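Local coordinates for Lin1840 protein (Listeria innocua serovar 6a, PDB 4ZOC) that probably hydrolyses terminal, non-reducing beta-D-glucosyl residues with release of beta-D-glucose, as a family 3 glycoside hydrolase linked to beta-1,2-glucan metabolism, at residues Glu214-Gln217 / Asn218-Ala222; Leu252-Asp255 / Val256-Glu260. The protein carries 2 engineered substitutions. All coordinates share one frame; numbering follows the deposited sequence.

Contact 1 (Glu214-Gln217 / Asn218-Ala222); sequences ELYQ and NYLPA
Asn218 N donates to Glu214 O in a regular i to i+4 helical bond of 3.0 Å, but one residue on, Leu215 O takes two donors, a weak bond from Tyr219 N and one from Leu220 N (2.9 Å) that widens the helix to a pi-type turn. This is the C-terminal part of helix 212-219 in the TIM-barrel domain, where the chain bends before Pro221 and continues as helix 221-228. On one flank Glu214 and Asn218 run side by side, and Asn218 ND2 reaches Glu214 OE2 at 2.9 Å. ND2 meets OE2 on the syn side, 20° out of the carboxylate plane, while OE2 lies nearly in the amide plane of Asn218; the two planes are 51° apart. OE2 also bonds a glycerol, probably carried over from crystallisation. On another flank the Leu215 side chain reaches forward over the following turn because CG stands anti to its own backbone N (chi1 179°): CD1 touches Tyr219 CB, and Leu215 CG meets Leu220 CG at 3.7 Å. Gln217 OE1 accepts from Tyr688 N. Leu220 crosses to Tyr216, and its CD1 methyl sits over the middle of one ring face, 4.2 Å from the centroid, in a CH-pi contact.

Contact 2 (Leu252-Asp255 / Val256-Glu260); sequences LNRD and VLRGE
Arg258 and Asn253 meet through one carbonyl: Asn253 O accepts Arg258 N at 3.1 Å, with the donor well above the carbonyl plane, and also takes a weak bond from a water. That water accepts from Arg258 NE at 2.8 Å, bridging the side chain to the preceding turn. CG of Arg258 lies beside its own backbone N (chi1 -62°), which lays the start of the chain against Asn253 O, 3.3 Å from CG. Beyond this the chain, extended from CG to NE, packs on Leu267 of strand 266-268 and carries the guanidinium on to its partners, where NH2 forms a salt bridge with Asp299 and also bonds Gly297 O, while NH1 bonds Gly265 O. Arg254 NH1 comes within 4.4 Å of Arg258 NE, two like charges; Arg254 is held by the carbonyls of Glu295, through NE, and Met294, through NH2. All the backbone bonds across this turn are i to i+5, so helix 250-260 of the TIM barrel is locally a pi-helix: Leu257 N binds Leu252 O, Gly259 N reaches Arg254 O only weakly, and Glu260 N binds Asp255 O at 2.9 Å. Val256 CB lies 3.3 Å from Leu252 O. Asn253 ND2 is satisfied by Ala246 O. At the far end Glu260 CG lies against Asp255 O, 3.4 Å away, and the extended chain carries OE1 on to Tyr216 OH.

In the fold
Contact 1 and contact 2 follow one another along the chain, their centres 14 Å apart, on two neighbouring helical segments of the TIM-barrel domain. They touch directly: Tyr216 OH lies 2.6 Å from Glu260 OE1, a probable hydrogen bond, and 3.6 Å from Val256 CG2. Leu220 CD1 adds a packing contact with Val256 CG1 at 4.1 Å, so Val256 of the wide-turned helix faces both Tyr216 and Leu220. Contact 1 also looks toward the fibronectin-like domain, with the Gln217 side chain about 9 Å from that of Asp648 and about 12 Å from the bound magnesium ion. Contact 2 lies away from the glucose pocket and the metal site.

Contact 1 (Glu214-Gln217 / Asn218-Ala222)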
loop_
_atom_site.group_PDB
_atom_site.type_symbol
_atom_site.label_atom_id
_atom_site.label_comp_id
_atom_site.label_asym_id
_atom_site.label_seq_id
_atom_site.Cartn_x
_atom_site.Cartn_y
_atom_site.Cartn_z
ATOM N N GLU A 214 -11.536 -4.473 7.791
ATOM C CA GLU A 214 -10.638 -5.284 6.936
ATOM C C GLU A 214 -9.733 -6.225 7.794
ATOM O O GLU A 214 -9.486 -7.388 7.447
ATOM C CB GLU A 214 -9.722 -4.396 6.088
ATOM C CG GLU A 214 -10.397 -4.134 4.761
ATOM C CD GLU A 214 -10.636 -5.406 3.958
ATOM O OE1 GLU A 214 -11.882 -5.674 3.636
ATOM O OE2 GLU A 214 -9.592 -6.086 3.693
ATOM N N LEU A 215 -9.281 -5.724 8.916
ATOM C CA LEU A 215 -8.594 -6.605 9.901
ATOM C C LEU A 215 -9.398 -7.847 10.222
ATOM O O LEU A 215 -8.983 -9.009 10.064
ATOM C CB LEU A 215 -8.263 -5.791 11.159
ATOM C CG LEU A 215 -7.555 -6.623 12.253
ATOM C CD1 LEU A 215 -6.133 -7.008 11.860
ATOM C CD2 LEU A 215 -7.471 -5.668 13.447
ATOM N N TYR A 216 -10.660 -7.638 10.596
ATOM C CA TYR A 216 -11.529 -8.822 10.850
ATOM C C TYR A 216 -11.787 -9.681 9.626
ATOM O O TYR A 216 -11.857 -10.939 9.712
ATOM C CB TYR A 216 -12.891 -8.387 11.406
ATOM C CG TYR A 216 -12.929 -8.134 12.914
ATOM C CD1 TYR A 216 -12.585 -6.958 13.450
ATOM C CD2 TYR A 216 -13.276 -9.186 13.797
ATOM C CE1 TYR A 216 -12.597 -6.756 14.829
ATOM C CE2 TYR A 216 -13.293 -8.983 15.159
ATOM C CZ TYR A 216 -12.985 -7.762 15.680
ATOM O OH TYR A 216 -13.003 -7.538 17.048
ATOM N N GLN A 217 -12.035 -9.012 8.484
ATOM C CA GLN A 217 -12.468 -9.739 7.289
ATOM C C GLN A 217 -11.415 -10.678 6.721
ATOM O O GLN A 217 -11.719 -11.839 6.376
ATOM C CB GLN A 217 -12.869 -8.761 6.116
ATOM C CG GLN A 217 -13.447 -9.500 4.948
ATOM C CD GLN A 217 -14.762 -10.173 5.307
ATOM O OE1 GLN A 217 -15.681 -9.537 5.808
ATOM N NE2 GLN A 217 -14.858 -11.440 5.029
ATOM N N ASN A 218 -10.176 -10.172 6.650
ATOM C CA ASN A 218 -9.077 -10.817 5.912
ATOM C C ASN A 218 -7.843 -11.203 6.756
ATOM O O ASN A 218 -7.190 -12.210 6.491
ATOM C CB ASN A 218 -8.699 -9.979 4.717
ATOM C CG ASN A 218 -9.792 -10.003 3.643
ATOM O OD1 ASN A 218 -10.298 -11.042 3.304
ATOM N ND2 ASN A 218 -10.148 -8.870 3.128
ATOM N N TYR A 219 -7.560 -10.385 7.766
ATOM C CA TYR A 219 -6.250 -10.507 8.444
ATOM C C TYR A 219 -6.316 -11.371 9.701
ATOM O O TYR A 219 -5.301 -11.954 10.085
ATOM C CB TYR A 219 -5.695 -9.105 8.769
ATOM C CG TYR A 219 -5.146 -8.502 7.534
ATOM C CD1 TYR A 219 -5.968 -7.884 6.649
ATOM C CD2 TYR A 219 -3.782 -8.650 7.182
ATOM C CE1 TYR A 219 -5.480 -7.416 5.456
ATOM C CE2 TYR A 219 -3.315 -8.127 6.020
ATOM C CZ TYR A 219 -4.172 -7.497 5.165
ATOM O OH TYR A 219 -3.700 -7.059 3.929
ATOM N N LEU A 220 -7.479 -11.432 10.359
ATOM C CA LEU A 220 -7.610 -12.248 11.572
ATOM C C LEU A 220 -8.066 -13.717 11.396
ATOM O O LEU A 220 -7.764 -14.537 12.268
ATOM C CB LEU A 220 -8.525 -11.555 12.579
ATOM C CG LEU A 220 -8.101 -10.197 13.126
ATOM C CD1 LEU A 220 -9.159 -9.675 14.115
ATOM C CD2 LEU A 220 -6.821 -10.408 13.843
ATOM N N PRO A 221 -8.759 -14.062 10.289
ATOM C CA PRO A 221 -9.368 -15.377 10.293
ATOM C C PRO A 221 -8.385 -16.563 10.474
ATOM O O PRO A 221 -8.726 -17.540 11.162
ATOM C CB PRO A 221 -9.985 -15.449 8.928
ATOM C CG PRO A 221 -10.602 -14.042 8.790
ATOM C CD PRO A 221 -9.390 -13.191 9.239
ATOM N N ALA A 222 -7.214 -16.534 9.859
ATOM C CA ALA A 222 -6.337 -17.679 9.965
ATOM C C ALA A 222 -5.855 -17.835 11.399
ATOM O O ALA A 222 -5.830 -18.978 11.914
ATOM C CB ALA A 222 -5.199 -17.659 8.937
#

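Contact 2 (Leu252-Asp255 / Val256-Glu260)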
loop_
_atom_site.group_PDB
_atom_site.type_symbol
_atom_site.label_atom_id
_atom_site.label_comp_id
_atom_site.label_asym_id
_atom_site.label_seq_id
_atom_site.Cartn_x
_atom_site.Cartn_y
_atom_site.Cartn_z
ATOM N N LEU A 252 -6.447 -5.221 21.096
ATOM C CA LEU A 252 -6.107 -6.409 20.317
ATOM C C LEU A 252 -5.917 -7.680 21.146
ATOM O O LEU A 252 -6.415 -8.706 20.809
ATOM C CB LEU A 252 -4.842 -6.131 19.487
ATOM C CG LEU A 252 -4.330 -7.299 18.619
ATOM C CD1 LEU A 252 -5.268 -7.538 17.410
ATOM C CD2 LEU A 252 -2.932 -6.894 18.169
ATOM N N ASN A 253 -5.107 -7.601 22.201
ATOM C CA ASN A 253 -4.741 -8.797 22.940
ATOM C C ASN A 253 -5.724 -9.211 24.078
ATOM O O ASN A 253 -5.904 -10.417 24.367
ATOM C CB ASN A 253 -3.357 -8.617 23.496
ATOM C CG ASN A 253 -2.322 -8.368 22.411
ATOM O OD1 ASN A 253 -2.514 -8.770 21.284
ATOM N ND2 ASN A 253 -1.211 -7.735 22.769
ATOM N N ARG A 254 -6.282 -8.216 24.769
ATOM C CA ARG A 254 -7.318 -8.463 25.803
ATOM C C ARG A 254 -8.722 -8.603 25.165
ATOM O O ARG A 254 -9.358 -9.616 25.331
ATOM C CB ARG A 254 -7.332 -7.369 26.882
ATOM C CG ARG A 254 -6.100 -7.232 27.704
ATOM C CD ARG A 254 -5.998 -8.360 28.695
ATOM N NE ARG A 254 -4.846 -8.192 29.558
ATOM C CZ ARG A 254 -4.513 -9.012 30.534
ATOM N NH1 ARG A 254 -5.209 -10.136 30.689
ATOM N NH2 ARG A 254 -3.428 -8.746 31.244
ATOM N N ASP A 255 -9.219 -7.611 24.432
ATOM C CA ASP A 255 -10.590 -7.701 23.883
ATOM C C ASP A 255 -10.753 -8.736 22.783
ATOM O O ASP A 255 -11.661 -9.542 22.816
ATOM C CB ASP A 255 -11.057 -6.316 23.409
ATOM C CG ASP A 255 -11.084 -5.267 24.479
ATOM O OD1 ASP A 255 -10.800 -5.475 25.605
ATOM O OD2 ASP A 255 -11.524 -4.174 24.207
ATOM N N VAL A 256 -9.860 -8.709 21.773
ATOM C CA VAL A 256 -9.981 -9.593 20.601
ATOM C C VAL A 256 -9.438 -10.996 20.895
ATOM O O VAL A 256 -10.161 -11.992 20.763
ATOM C CB VAL A 256 -9.354 -8.968 19.348
ATOM C CG1 VAL A 256 -9.486 -9.906 18.146
ATOM C CG2 VAL A 256 -10.002 -7.578 19.048
ATOM N N LEU A 257 -8.138 -11.095 21.260
ATOM C CA LEU A 257 -7.540 -12.437 21.420
ATOM C C LEU A 257 -8.073 -13.183 22.611
ATOM O O LEU A 257 -8.605 -14.268 22.488
ATOM C CB LEU A 257 -6.036 -12.258 21.576
ATOM C CG LEU A 257 -5.204 -13.513 21.865
ATOM C CD1 LEU A 257 -5.315 -14.420 20.671
ATOM C CD2 LEU A 257 -3.747 -13.134 22.150
ATOM N N ARG A 258 -8.049 -12.578 23.774
ATOM C CA ARG A 258 -8.503 -13.320 24.997
ATOM C C ARG A 258 -9.994 -13.314 25.140
ATOM O O ARG A 258 -10.560 -14.304 25.603
ATOM C CB ARG A 258 -7.806 -12.868 26.289
ATOM C CG ARG A 258 -6.310 -13.120 26.181
ATOM C CD ARG A 258 -5.706 -13.058 27.548
ATOM N NE ARG A 258 -4.253 -13.055 27.536
ATOM C CZ ARG A 258 -3.553 -14.162 27.450
ATOM N NH1 ARG A 258 -4.186 -15.295 27.418
ATOM N NH2 ARG A 258 -2.243 -14.124 27.506
ATOM N N GLY A 259 -10.623 -12.252 24.683
ATOM C CA GLY A 259 -12.088 -12.089 24.816
ATOM C C GLY A 259 -12.824 -12.800 23.724
ATOM O O GLY A 259 -13.372 -13.901 23.930
ATOM N N GLU A 260 -12.811 -12.216 22.524
ATOM C CA GLU A 260 -13.563 -12.739 21.403
ATOM C C GLU A 260 -13.079 -14.091 20.914
ATOM O O GLU A 260 -13.870 -14.993 20.652
ATOM C CB GLU A 260 -13.605 -11.744 20.243
ATOM C CG GLU A 260 -14.182 -10.365 20.646
ATOM C CD GLU A 260 -14.139 -9.339 19.518
ATOM O OE1 GLU A 260 -13.642 -9.681 18.431
ATOM O OE2 GLU A 260 -14.630 -8.203 19.707
HETATM O O HOH W 1 -4.046 -10.430 26.636
#